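Local coordinates for protein TbiB1 (Thermobaculum terrenum, PDB 5V1V) that binds the leader peptide of a lasso peptide precursor, probably as a PqqD-like recognition protein in RiPP biosynthesis, at residues S7-S12 and H23-T28. Numbering follows the deposited sequence.
Sequences SDAVVS and HLQTGT
The ring of His23 is tied to the turn before strand 10-15 by a single water, which lies 2.7 Å from Ser7 OG and 3.0 Å from His23 NE2, while those two side-chain atoms stay too far apart to bond directly. The other ring nitrogen is engaged as well: the backbone N-H of Gln25 reaches His23 ND1 almost in the ring plane, 12° out of it, so both nitrogens have partners and the ring's rotation is fixed. With CG anti to the backbone N (chi1 -165°), His23 swings its ring toward Ser7, Ala9 and Val10, and the Val10 side chain crosses that of His23 at about a right angle. Ala9 CB comes within 3.6 Å of His23 CE1 and Val10 CG2 within 3.9 Å of His23 CD2, both approaching obliquely, and the methyl Thr26 CG2 covers one ring face, offset toward the rim. Ser7 OG has a second task, accepting the N-H of Ala9 in an ST turn that overlaps the type I turn Ser7-Val10. One direct hydrogen bond joins the segments: Leu24 N to Ala9 O, 2.8 Å and nearly straight at 170°. Beyond it, Leu24 CD1 packs obliquely on Val11 CG2 at 3.7 Å, and the extended Gln25 chain brings its amide NE2 beside Ala9 CB. Val10 also packs on Leu83, and His23 on Glu82, a zinc ligand, while Gly27 makes backbone hydrogen bonds to the bound leader peptide. Val10 and His23 form an antiparallel non-hydrogen-bonded pair where strands 10-15 and 18-23 meet, at the open end of a beta-hairpin; strand 28-32 completes the three-stranded antiparallel sheet of this PqqD-family, leader-binding fold.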
loop_
_atom_site.group_PDB
_atom_site.type_symbol
_atom_site.label_atom_id
_atom_site.label_comp_id
_atom_site.label_asym_id
_atom_site.label_seq_id
_atom_site.Cartn_x
_atom_site.Cartn_y
_atom_site.Cartn_z
ATOM N N SER A 7 2.751 -5.257 -8.513
ATOM C CA SER A 7 3.280 -5.366 -9.863
ATOM C C SER A 7 4.721 -5.877 -9.848
ATOM O O SER A 7 5.542 -5.433 -9.031
ATOM C CB SER A 7 3.231 -4.013 -10.571
ATOM O OG SER A 7 4.024 -4.013 -11.743
ATOM N N ASP A 8 5.031 -6.770 -10.793
ATOM C CA ASP A 8 6.390 -7.286 -10.946
ATOM C C ASP A 8 7.380 -6.209 -11.388
ATOM O O ASP A 8 8.589 -6.424 -11.346
ATOM C CB ASP A 8 6.414 -8.451 -11.942
ATOM C CG ASP A 8 5.770 -9.707 -11.391
ATOM O OD1 ASP A 8 5.858 -9.949 -10.168
ATOM O OD2 ASP A 8 5.176 -10.456 -12.195
ATOM N N ALA A 9 6.869 -5.057 -11.814
ATOM C CA ALA A 9 7.713 -3.948 -12.255
ATOM C C ALA A 9 8.129 -2.987 -11.137
ATOM O O ALA A 9 8.863 -2.036 -11.376
ATOM C CB ALA A 9 7.036 -3.187 -13.384
ATOM N N VAL A 10 7.677 -3.254 -9.917
ATOM C CA VAL A 10 7.902 -2.348 -8.791
ATOM C C VAL A 10 9.063 -2.805 -7.911
ATOM O O VAL A 10 9.140 -3.975 -7.516
ATOM C CB VAL A 10 6.614 -2.167 -7.952
ATOM C CG1 VAL A 10 6.869 -1.295 -6.735
ATOM C CG2 VAL A 10 5.529 -1.528 -8.796
ATOM N N VAL A 11 9.969 -1.866 -7.641
ATOM C CA VAL A 11 11.046 -2.037 -6.669
ATOM C C VAL A 11 10.653 -1.298 -5.377
ATOM O O VAL A 11 10.202 -0.154 -5.437
ATOM C CB VAL A 11 12.379 -1.464 -7.222
ATOM C CG1 VAL A 11 13.486 -1.547 -6.184
ATOM C CG2 VAL A 11 12.808 -2.191 -8.493
ATOM N N SER A 12 10.822 -1.948 -4.225
ATOM C CA SER A 12 10.500 -1.342 -2.930
ATOM C C SER A 12 11.769 -1.126 -2.122
ATOM O O SER A 12 12.581 -2.039 -1.972
ATOM C CB SER A 12 9.547 -2.228 -2.124
ATOM O OG SER A 12 8.371 -2.512 -2.838
ATOM N N HIS A 23 8.511 2.419 -9.946
ATOM C CA HIS A 23 7.932 1.623 -10.997
ATOM C C HIS A 23 8.882 1.655 -12.181
ATOM O O HIS A 23 9.084 2.709 -12.791
ATOM C CB HIS A 23 6.563 2.153 -11.381
ATOM C CG HIS A 23 5.770 1.195 -12.204
ATOM N ND1 HIS A 23 6.184 0.754 -13.444
ATOM C CD2 HIS A 23 4.593 0.575 -11.956
ATOM C CE1 HIS A 23 5.291 -0.094 -13.924
ATOM N NE2 HIS A 23 4.324 -0.226 -13.036
ATOM N N LEU A 24 9.494 0.511 -12.479
ATOM C CA LEU A 24 10.579 0.457 -13.476
ATOM C C LEU A 24 10.158 0.710 -14.911
ATOM O O LEU A 24 11.007 0.947 -15.776
ATOM C CB LEU A 24 11.329 -0.869 -13.393
ATOM C CG LEU A 24 12.052 -1.153 -12.080
ATOM C CD1 LEU A 24 12.812 -2.463 -12.173
ATOM C CD2 LEU A 24 12.974 -0.017 -11.677
ATOM N N GLN A 25 8.861 0.656 -15.181
ATOM C CA GLN A 25 8.400 0.841 -16.558
ATOM C C GLN A 25 7.754 2.201 -16.818
ATOM O O GLN A 25 7.870 2.735 -17.917
ATOM C CB GLN A 25 7.494 -0.317 -16.966
ATOM C CG GLN A 25 8.245 -1.645 -16.982
ATOM C CD GLN A 25 7.438 -2.784 -17.557
ATOM O OE1 GLN A 25 6.536 -2.574 -18.366
ATOM N NE2 GLN A 25 7.768 -4.004 -17.151
ATOM N N THR A 26 7.103 2.768 -15.806
ATOM C CA THR A 26 6.566 4.129 -15.907
ATOM C C THR A 26 7.625 5.165 -15.508
ATOM O O THR A 26 7.526 6.343 -15.874
ATOM C CB THR A 26 5.291 4.320 -15.061
ATOM O OG1 THR A 26 5.622 4.271 -13.670
ATOM C CG2 THR A 26 4.243 3.242 -15.378
ATOM N N GLY A 27 8.640 4.710 -14.771
ATOM C CA GLY A 27 9.714 5.577 -14.264
ATOM C C GLY A 27 9.293 6.549 -13.176
ATOM O O GLY A 27 9.954 7.569 -12.960
ATOM N N THR A 28 8.198 6.232 -12.494
ATOM C CA THR A 28 7.628 7.087 -11.464
ATOM C C THR A 28 7.997 6.522 -10.099
ATOM O O THR A 28 8.083 5.299 -9.922
ATOM C CB THR A 28 6.091 7.202 -11.614
ATOM O OG1 THR A 28 5.760 7.592 -12.955
ATOM C CG2 THR A 28 5.517 8.238 -10.642
HETATM O O HOH W 1 2.771 -2.728 -13.738
#